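PDB 6FN6: fatty acid synthase 1, isoform A from Drosophila melanogaster, which probably catalyses NADPH-dependent de novo synthesis of long-chain saturated fatty acids, this piece being its modifying region with dehydratase, enoylreductase and ketoreductase domains. Local coordinates for residues A[454-459]-A[523-528]; A[672-677]-A[852-857]; A[923-928]-A[1052-1057]. One frame throughout, in Å; residues are numbered along the deposited sequence.

Contact 1: A[454-459]-A[523-528]; sequences SVVVVA and EKFSLT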
loop_
_atom_site.group_PDB
_atom_site.type_symbol
_atom_site.label_atom_id
_atom_site.label_comp_id
_atom_site.label_asym_id
_atom_site.label_seq_id
_atom_site.Cartn_x
_atom_site.Cartn_y
_atom_site.Cartn_z
ATOM N N SER A 454 60.958 45.313 53.381
ATOM C CA SER A 454 60.845 44.124 52.545
ATOM C C SER A 454 61.685 42.971 53.080
ATOM O O SER A 454 62.688 43.178 53.760
ATOM C CB SER A 454 61.272 44.439 51.113
ATOM O OG SER A 454 62.656 44.736 51.053
ATOM N N VAL A 455 61.260 41.754 52.765
ATOM C CA VAL A 455 61.994 40.553 53.138
ATOM C C VAL A 455 61.971 39.605 51.939
ATOM O O VAL A 455 61.092 39.705 51.083
ATOM C CB VAL A 455 61.407 39.904 54.413
ATOM C CG1 VAL A 455 60.038 39.282 54.130
ATOM C CG2 VAL A 455 62.377 38.877 54.992
ATOM N N VAL A 456 62.941 38.699 51.872
ATOM C CA VAL A 456 63.107 37.834 50.708
ATOM C C VAL A 456 62.881 36.366 51.063
ATOM O O VAL A 456 63.282 35.906 52.134
ATOM C CB VAL A 456 64.506 38.032 50.085
ATOM C CG1 VAL A 456 64.713 37.099 48.901
ATOM C CG2 VAL A 456 64.705 39.476 49.660
ATOM N N VAL A 457 62.233 35.637 50.156
ATOM C CA VAL A 457 62.012 34.205 50.326
ATOM C C VAL A 457 62.773 33.447 49.242
ATOM O O VAL A 457 62.734 33.814 48.068
ATOM C CB VAL A 457 60.513 33.867 50.294
ATOM C CG1 VAL A 457 60.297 32.371 50.479
ATOM C CG2 VAL A 457 59.770 34.647 51.368
ATOM N N VAL A 458 63.444 32.372 49.644
ATOM C CA VAL A 458 64.401 31.682 48.783
ATOM C C VAL A 458 63.731 30.935 47.634
ATOM O O VAL A 458 64.247 30.928 46.519
ATOM C CB VAL A 458 65.271 30.710 49.600
ATOM C CG1 VAL A 458 66.392 30.144 48.736
ATOM C CG2 VAL A 458 65.850 31.406 50.827
ATOM N N ALA A 459 62.609 30.277 47.912
ATOM C CA ALA A 459 61.858 29.551 46.886
ATOM C C ALA A 459 62.759 28.645 46.046
ATOM O O ALA A 459 62.831 28.784 44.825
ATOM C CB ALA A 459 61.117 30.528 45.983
ATOM N N GLU A 523 73.929 38.250 39.000
ATOM C CA GLU A 523 74.101 38.948 40.267
ATOM C C GLU A 523 73.030 38.463 41.230
ATOM O O GLU A 523 71.860 38.352 40.859
ATOM C CB GLU A 523 74.007 40.467 40.089
ATOM C CG GLU A 523 75.137 41.090 39.284
ATOM C CD GLU A 523 74.954 40.933 37.785
ATOM O OE1 GLU A 523 73.988 40.259 37.368
ATOM O OE2 GLU A 523 75.775 41.488 37.025
ATOM N N LYS A 524 73.429 38.172 42.463
ATOM C CA LYS A 524 72.488 37.683 43.457
ATOM C C LYS A 524 71.371 38.700 43.581
ATOM O O LYS A 524 71.560 39.873 43.255
ATOM C CB LYS A 524 73.174 37.472 44.810
ATOM C CG LYS A 524 74.369 36.532 44.772
ATOM C CD LYS A 524 73.977 35.132 44.329
ATOM C CE LYS A 524 75.171 34.193 44.363
ATOM N NZ LYS A 524 74.804 32.811 43.960
ATOM N N PHE A 525 70.203 38.267 44.038
ATOM C CA PHE A 525 69.099 39.200 44.182
ATOM C C PHE A 525 69.529 40.299 45.143
ATOM O O PHE A 525 70.133 40.029 46.181
ATOM C CB PHE A 525 67.834 38.506 44.686
ATOM C CG PHE A 525 66.741 39.462 45.058
ATOM C CD1 PHE A 525 65.888 39.964 44.091
ATOM C CD2 PHE A 525 66.569 39.865 46.370
ATOM C CE1 PHE A 525 64.885 40.848 44.425
ATOM C CE2 PHE A 525 65.565 40.750 46.709
ATOM C CZ PHE A 525 64.722 41.242 45.735
ATOM N N SER A 526 69.215 41.539 44.791
ATOM C CA SER A 526 69.548 42.673 45.635
ATOM C C SER A 526 68.845 43.916 45.117
ATOM O O SER A 526 68.858 44.193 43.920
ATOM C CB SER A 526 71.062 42.890 45.680
ATOM O OG SER A 526 71.399 43.976 46.523
ATOM N N LEU A 527 68.220 44.654 46.026
ATOM C CA LEU A 527 67.528 45.882 45.671
ATOM C C LEU A 527 68.513 46.926 45.147
ATOM O O LEU A 527 68.153 47.789 44.348
ATOM C CB LEU A 527 66.780 46.437 46.886
ATOM C CG LEU A 527 65.817 45.478 47.593
ATOM C CD1 LEU A 527 65.226 46.146 48.833
ATOM C CD2 LEU A 527 64.715 44.997 46.664
ATOM N N THR A 528 69.757 46.844 45.612
ATOM C CA THR A 528 70.784 47.828 45.274
ATOM C C THR A 528 71.427 47.607 43.905
ATOM O O THR A 528 71.855 48.561 43.258
ATOM C CB THR A 528 71.908 47.834 46.331
ATOM O OG1 THR A 528 72.609 46.585 46.300
ATOM C CG2 THR A 528 71.332 48.051 47.722
#
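Val456 and Phe525 mark the nearer approach of two backbones that run antiparallel without pairing: Val456 CA and Phe525 CA are 9.0 Å apart, Ser454 CA and Leu527 CA 9.7 Å. That gap is bridged by side chains alone, and no hydrogen bond crosses it. Both methyls of Val456 meet the CD2-CE2 side of the Phe525 ring, obliquely. CG2 of Val456 comes nearest, 3.3 Å from Phe525 CE2, and Val456 CG1 is 4.2 Å from Phe525 CD2. The phenyl CG stands opposite the backbone N of Phe525 (chi1 171°), which carries the ring out of the loop towards the strand. The second touch is lighter: the hydroxyl Ser454 OG rests 3.7 Å from the methyl Leu527 CD1. On the loop side, Ser526 OG and Thr528 OG1 share a hydrogen bond of 2.9 Å. Phe525 also reaches Val487 and the ring of Tyr485 on strand 483-489, and Leu536 on helix 530-536. Strand 454-457 is the outermost of a parallel set with 483-489 and 512-517, so this surface contact fits a loop leaving strand 512-517 and packing over one face of a Rossmann-like sheet, beside its outermost strand, here in the pseudo-ketoreductase part.

Contact 2: A[672-677]-A[852-857]; sequences MMWQIP and SLVAEG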
loop_
_atom_site.group_PDB
_atom_site.type_symbol
_atom_site.label_atom_id
_atom_site.label_comp_id
_atom_site.label_asym_id
_atom_site.label_seq_id
_atom_site.Cartn_x
_atom_site.Cartn_y
_atom_site.Cartn_z
ATOM N N MET A 672 34.147 -2.688 -10.190
ATOM C CA MET A 672 33.343 -1.533 -10.559
ATOM C C MET A 672 34.203 -0.409 -11.137
ATOM O O MET A 672 34.246 0.697 -10.600
ATOM C CB MET A 672 32.551 -1.037 -9.344
ATOM C CG MET A 672 31.327 -1.894 -9.032
ATOM S SD MET A 672 30.673 -1.672 -7.366
ATOM C CE MET A 672 31.902 -2.534 -6.387
ATOM N N MET A 673 34.878 -0.706 -12.244
ATOM C CA MET A 673 35.645 0.298 -12.979
ATOM C C MET A 673 35.577 0.062 -14.485
ATOM O O MET A 673 35.559 -1.076 -14.954
ATOM C CB MET A 673 37.116 0.335 -12.547
ATOM C CG MET A 673 37.359 0.961 -11.189
ATOM S SD MET A 673 39.089 1.426 -10.932
ATOM C CE MET A 673 39.886 -0.147 -10.675
ATOM N N TRP A 674 35.541 1.159 -15.234
ATOM C CA TRP A 674 35.577 1.109 -16.688
ATOM C C TRP A 674 36.771 1.934 -17.157
ATOM O O TRP A 674 37.069 2.977 -16.577
ATOM C CB TRP A 674 34.288 1.664 -17.296
ATOM C CG TRP A 674 33.030 1.049 -16.773
ATOM C CD1 TRP A 674 32.297 0.055 -17.354
ATOM C CD2 TRP A 674 32.340 1.405 -15.569
ATOM N NE1 TRP A 674 31.197 -0.235 -16.582
ATOM C CE2 TRP A 674 31.201 0.581 -15.481
ATOM C CE3 TRP A 674 32.577 2.339 -14.557
ATOM C CZ2 TRP A 674 30.302 0.662 -14.420
ATOM C CZ3 TRP A 674 31.683 2.418 -13.504
ATOM C CH2 TRP A 674 30.560 1.584 -13.444
ATOM N N GLN A 675 37.459 1.475 -18.195
ATOM C CA GLN A 675 38.522 2.277 -18.790
ATOM C C GLN A 675 37.903 3.267 -19.765
ATOM O O GLN A 675 37.189 2.876 -20.688
ATOM C CB GLN A 675 39.562 1.402 -19.490
ATOM C CG GLN A 675 40.449 0.619 -18.534
ATOM C CD GLN A 675 41.825 0.329 -19.110
ATOM O OE1 GLN A 675 42.301 1.034 -20.000
ATOM N NE2 GLN A 675 42.476 -0.706 -18.593
ATOM N N ILE A 676 38.176 4.549 -19.549
ATOM C CA ILE A 676 37.565 5.599 -20.349
ATOM C C ILE A 676 37.907 5.372 -21.821
ATOM O O ILE A 676 39.065 5.121 -22.158
ATOM C CB ILE A 676 38.019 6.997 -19.886
ATOM C CG1 ILE A 676 37.730 7.189 -18.393
ATOM C CG2 ILE A 676 37.314 8.080 -20.703
ATOM C CD1 ILE A 676 38.272 8.485 -17.812
ATOM N N PRO A 677 36.897 5.447 -22.706
ATOM C CA PRO A 677 37.150 5.333 -24.144
ATOM C C PRO A 677 37.736 6.612 -24.733
ATOM O O PRO A 677 37.771 7.640 -24.056
ATOM C CB PRO A 677 35.762 5.055 -24.721
ATOM C CG PRO A 677 34.837 5.732 -23.788
ATOM C CD PRO A 677 35.459 5.611 -22.422
ATOM N N SER A 852 29.140 -4.968 -16.762
ATOM C CA SER A 852 29.139 -5.559 -18.096
ATOM C C SER A 852 28.071 -4.890 -18.952
ATOM O O SER A 852 28.310 -4.555 -20.112
ATOM C CB SER A 852 28.897 -7.068 -18.028
ATOM O OG SER A 852 29.853 -7.700 -17.196
ATOM N N LEU A 853 26.892 -4.698 -18.370
ATOM C CA LEU A 853 25.793 -4.043 -19.069
ATOM C C LEU A 853 26.196 -2.635 -19.490
ATOM O O LEU A 853 25.982 -2.235 -20.635
ATOM C CB LEU A 853 24.545 -3.991 -18.183
ATOM C CG LEU A 853 23.491 -5.078 -18.413
ATOM C CD1 LEU A 853 24.109 -6.462 -18.384
ATOM C CD2 LEU A 853 22.377 -4.974 -17.385
ATOM N N VAL A 854 26.779 -1.887 -18.558
ATOM C CA VAL A 854 27.240 -0.538 -18.850
ATOM C C VAL A 854 28.364 -0.610 -19.873
ATOM O O VAL A 854 28.403 0.172 -20.820
ATOM C CB VAL A 854 27.701 0.187 -17.566
ATOM C CG1 VAL A 854 28.269 1.568 -17.891
ATOM C CG2 VAL A 854 26.554 0.305 -16.578
ATOM N N ALA A 855 29.266 -1.568 -19.688
ATOM C CA ALA A 855 30.398 -1.727 -20.590
ATOM C C ALA A 855 29.914 -1.987 -22.015
ATOM O O ALA A 855 30.355 -1.330 -22.959
ATOM C CB ALA A 855 31.297 -2.859 -20.117
ATOM N N GLU A 856 29.006 -2.950 -22.160
ATOM C CA GLU A 856 28.443 -3.295 -23.463
ATOM C C GLU A 856 27.679 -2.118 -24.064
ATOM O O GLU A 856 27.674 -1.922 -25.277
ATOM C CB GLU A 856 27.520 -4.511 -23.340
ATOM C CG GLU A 856 26.958 -5.008 -24.671
ATOM C CD GLU A 856 25.969 -6.149 -24.501
ATOM O OE1 GLU A 856 25.612 -6.784 -25.516
ATOM O OE2 GLU A 856 25.551 -6.413 -23.353
ATOM N N GLY A 857 27.025 -1.344 -23.206
ATOM C CA GLY A 857 26.201 -0.234 -23.647
ATOM C C GLY A 857 26.957 0.906 -24.303
ATOM O O GLY A 857 26.463 1.522 -25.246
#
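Trp674 sends its indole from strand 673-675 against helix 844-860, where Val854 and Ala855 receive it. The pyrrole part does most of the touching: Trp674 NE1 lies 3.7 Å from Val854 CB, and Trp674 CE2 is 3.9 Å from Val854 CG1. The two side chains cross at about a right angle, and Val854 CB lies oblique to the indole. Val854 has its CG1 branch opposite its own backbone N (chi1 176°), turned to the ring. Further along the pyrrole ring, Trp674 CD1 meets Ala855 CB at 4.1 Å. The backbones follow at some distance, with Trp674 CA and Ala855 CA 7.1 Å apart.

In the next shell, the indole N-H is hydrogen-bonded to the carbonyl of Val851, the residue preceding Ser852 on the same helix, while Pro689 and Ser693 of helix 689-702 also touch the Trp674 side chain. Backbone bonding between Trp674 and Met654 ties its strand to 652-656. With an alanine here, the Val851 carbonyl would probably lose its indole donor and the side chain of Val854 its aromatic partner.

The strand belongs to the sheet portion of the enoylreductase and the helix follows the last strand of its Rossmann-type parallel sheet, consistent with the medium-chain dehydrogenase fold. The N-H bond to Val851 probably limits how the indole can turn while its apolar atoms pack on Val854 and Ala855.

Contact 3: A[923-928]-A[1052-1057]; sequences PEKSYI and ELDYFI
Lys925 reaches across to Glu1052 and Asp1054 in the ketoreductase domain, whose parallel strands form a Rossmann-type fold of the short-chain dehydrogenase/reductase kind. Strands 926-930 and 1055-1060 are not neighbours: 1005-1011 runs between them. The lysine thus joins the segments leading into two strands that are not adjacent, Lys925 CA and Glu1052 CA being 8.3 Å apart.

Two hydrogen bonds grip the ammonium group. Lys925 NZ donates to the backbone carbonyl Glu1052 O at 2.9 Å, in the carbonyl plane and on a lone pair, with a C=O...N angle of 142°. It also donates to Asp1054 OD2 at 2.7 Å, meeting the carboxylate on its syn side and 20° out of plane. The side chain spans the distance because it is extended beyond CG, and it crosses both acidic side chains at about a right angle.

The ionic component completes a three-residue network. The Asp1054 bond is a salt bridge as well, whereas Lys925 NZ to Glu1052 OE1 is a long one at 3.7 Å, the glutamate chain bending at chi2 (-83°). Lys925 is buried, so these oxygens probably compensate a charge that would otherwise be costly there.

Ring and side-chain contacts lie nearby. Tyr1055 meets Phe1154 edge-to-face, and the Glu1052 side chain touches Leu1004, in the loop just before strand 1005-1011. Next to the salt bridge, Asp1054 CB sits 3.7 Å above the plane of the Tyr1055 ring, offset towards its rim.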
loop_
_atom_site.group_PDB
_atom_site.type_symbol
_atom_site.label_atom_id
_atom_site.label_comp_id
_atom_site.label_asym_id
_atom_site.label_seq_id
_atom_site.Cartn_x
_atom_site.Cartn_y
_atom_site.Cartn_z
ATOM N N PRO A 923 48.958 4.427 13.028
ATOM C CA PRO A 923 48.255 3.165 13.300
ATOM C C PRO A 923 49.161 2.016 13.751
ATOM O O PRO A 923 48.667 0.919 14.003
ATOM C CB PRO A 923 47.605 2.839 11.953
ATOM C CG PRO A 923 48.501 3.454 10.950
ATOM C CD PRO A 923 49.018 4.715 11.583
ATOM N N GLU A 924 50.462 2.262 13.847
ATOM C CA GLU A 924 51.402 1.233 14.284
ATOM C C GLU A 924 52.220 1.698 15.486
ATOM O O GLU A 924 53.299 1.168 15.754
ATOM C CB GLU A 924 52.335 0.844 13.136
ATOM C CG GLU A 924 51.616 0.243 11.939
ATOM C CD GLU A 924 52.564 -0.166 10.831
ATOM O OE1 GLU A 924 53.747 0.231 10.880
ATOM O OE2 GLU A 924 52.124 -0.885 9.911
ATOM N N LYS A 925 51.698 2.684 16.209
ATOM C CA LYS A 925 52.342 3.182 17.418
ATOM C C LYS A 925 51.402 3.023 18.608
ATOM O O LYS A 925 50.191 2.873 18.433
ATOM C CB LYS A 925 52.738 4.651 17.252
ATOM C CG LYS A 925 53.825 4.888 16.216
ATOM C CD LYS A 925 54.287 6.337 16.220
ATOM C CE LYS A 925 55.445 6.553 15.265
ATOM N NZ LYS A 925 55.941 7.953 15.297
ATOM N N SER A 926 51.963 3.052 19.813
ATOM C CA SER A 926 51.159 2.954 21.026
ATOM C C SER A 926 50.992 4.333 21.644
ATOM O O SER A 926 51.783 5.241 21.382
ATOM C CB SER A 926 51.796 1.992 22.032
ATOM O OG SER A 926 53.119 2.380 22.356
ATOM N N TYR A 927 49.954 4.492 22.456
ATOM C CA TYR A 927 49.688 5.764 23.112
ATOM C C TYR A 927 49.305 5.541 24.565
ATOM O O TYR A 927 48.279 4.927 24.876
ATOM C CB TYR A 927 48.608 6.534 22.355
ATOM C CG TYR A 927 49.075 6.897 20.969
ATOM C CD1 TYR A 927 49.815 8.049 20.748
ATOM C CD2 TYR A 927 48.817 6.064 19.888
ATOM C CE1 TYR A 927 50.263 8.376 19.484
ATOM C CE2 TYR A 927 49.261 6.378 18.622
ATOM C CZ TYR A 927 49.986 7.534 18.421
ATOM O OH TYR A 927 50.429 7.838 17.152
ATOM N N ILE A 928 50.166 6.036 25.447
ATOM C CA ILE A 928 50.015 5.856 26.877
ATOM C C ILE A 928 49.231 7.018 27.453
ATOM O O ILE A 928 49.581 8.175 27.237
ATOM C CB ILE A 928 51.386 5.728 27.562
ATOM C CG1 ILE A 928 52.187 4.579 26.947
ATOM C CG2 ILE A 928 51.222 5.512 29.063
ATOM C CD1 ILE A 928 53.660 4.623 27.292
ATOM N N GLU A 1052 60.406 7.113 18.905
ATOM C CA GLU A 1052 59.432 7.507 17.888
ATOM C C GLU A 1052 58.297 8.315 18.503
ATOM O O GLU A 1052 57.241 8.478 17.891
ATOM C CB GLU A 1052 58.859 6.279 17.179
ATOM C CG GLU A 1052 59.870 5.483 16.379
ATOM C CD GLU A 1052 60.106 6.053 14.994
ATOM O OE1 GLU A 1052 59.117 6.285 14.265
ATOM O OE2 GLU A 1052 61.283 6.268 14.632
ATOM N N LEU A 1053 58.523 8.828 19.709
ATOM C CA LEU A 1053 57.521 9.625 20.406
ATOM C C LEU A 1053 57.305 10.964 19.713
ATOM O O LEU A 1053 58.256 11.705 19.465
ATOM C CB LEU A 1053 57.937 9.840 21.863
ATOM C CG LEU A 1053 57.032 10.728 22.718
ATOM C CD1 LEU A 1053 56.681 10.034 24.022
ATOM C CD2 LEU A 1053 57.704 12.058 22.990
ATOM N N ASP A 1054 56.050 11.254 19.380
ATOM C CA ASP A 1054 55.703 12.492 18.690
ATOM C C ASP A 1054 55.081 13.507 19.649
ATOM O O ASP A 1054 55.144 14.712 19.403
ATOM C CB ASP A 1054 54.739 12.219 17.531
ATOM C CG ASP A 1054 55.318 11.271 16.498
ATOM O OD1 ASP A 1054 56.334 11.624 15.867
ATOM O OD2 ASP A 1054 54.748 10.177 16.308
ATOM N N TYR A 1055 54.476 13.023 20.731
ATOM C CA TYR A 1055 53.789 13.907 21.670
ATOM C C TYR A 1055 54.057 13.552 23.127
ATOM O O TYR A 1055 54.119 12.382 23.503
ATOM C CB TYR A 1055 52.277 13.890 21.409
ATOM C CG TYR A 1055 51.934 14.105 19.958
ATOM C CD1 TYR A 1055 52.144 15.336 19.354
ATOM C CD2 TYR A 1055 51.420 13.075 19.186
ATOM C CE1 TYR A 1055 51.848 15.539 18.027
ATOM C CE2 TYR A 1055 51.118 13.268 17.852
ATOM C CZ TYR A 1055 51.335 14.505 17.279
ATOM O OH TYR A 1055 51.044 14.712 15.953
ATOM N N PHE A 1056 54.216 14.595 23.935
ATOM C CA PHE A 1056 54.338 14.477 25.378
ATOM C C PHE A 1056 53.506 15.600 25.971
ATOM O O PHE A 1056 53.974 16.733 26.091
ATOM C CB PHE A 1056 55.797 14.573 25.831
ATOM C CG PHE A 1056 56.012 14.216 27.279
ATOM C CD1 PHE A 1056 55.759 15.141 28.279
ATOM C CD2 PHE A 1056 56.486 12.966 27.638
ATOM C CE1 PHE A 1056 55.961 14.819 29.612
ATOM C CE2 PHE A 1056 56.692 12.641 28.969
ATOM C CZ PHE A 1056 56.428 13.572 29.956
ATOM N N ILE A 1057 52.264 15.284 26.319
ATOM C CA ILE A 1057 51.290 16.302 26.690
ATOM C C ILE A 1057 50.837 16.117 28.136
ATOM O O ILE A 1057 50.612 14.996 28.587
ATOM C CB ILE A 1057 50.088 16.282 25.720
ATOM C CG1 ILE A 1057 50.585 16.509 24.288
ATOM C CG2 ILE A 1057 49.054 17.335 26.115
ATOM C CD1 ILE A 1057 49.526 16.394 23.226
#

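The three contacts follow one another along the chain and sample three parts of the modifying region: pseudo-ketoreductase, enoylreductase and ketoreductase. Contacts 1 and 2 are farthest apart, on opposite sides of the chain's centre, with centres about 84 Å and nearest atoms about 66 Å apart. Contact 3 lies about 43 Å from contact 1 and about 45 Å from contact 2, centre to centre; nearest atoms are about 22 Å and 24 Å apart, so no pair touches. Contacts 1 and 3 both involve strands that a run of strand pairings connects, though these may be several sheets, from the pseudo-ketoreductase to the ketoreductase. All three lie away from the predicted dehydratase residues His24 and Asp175.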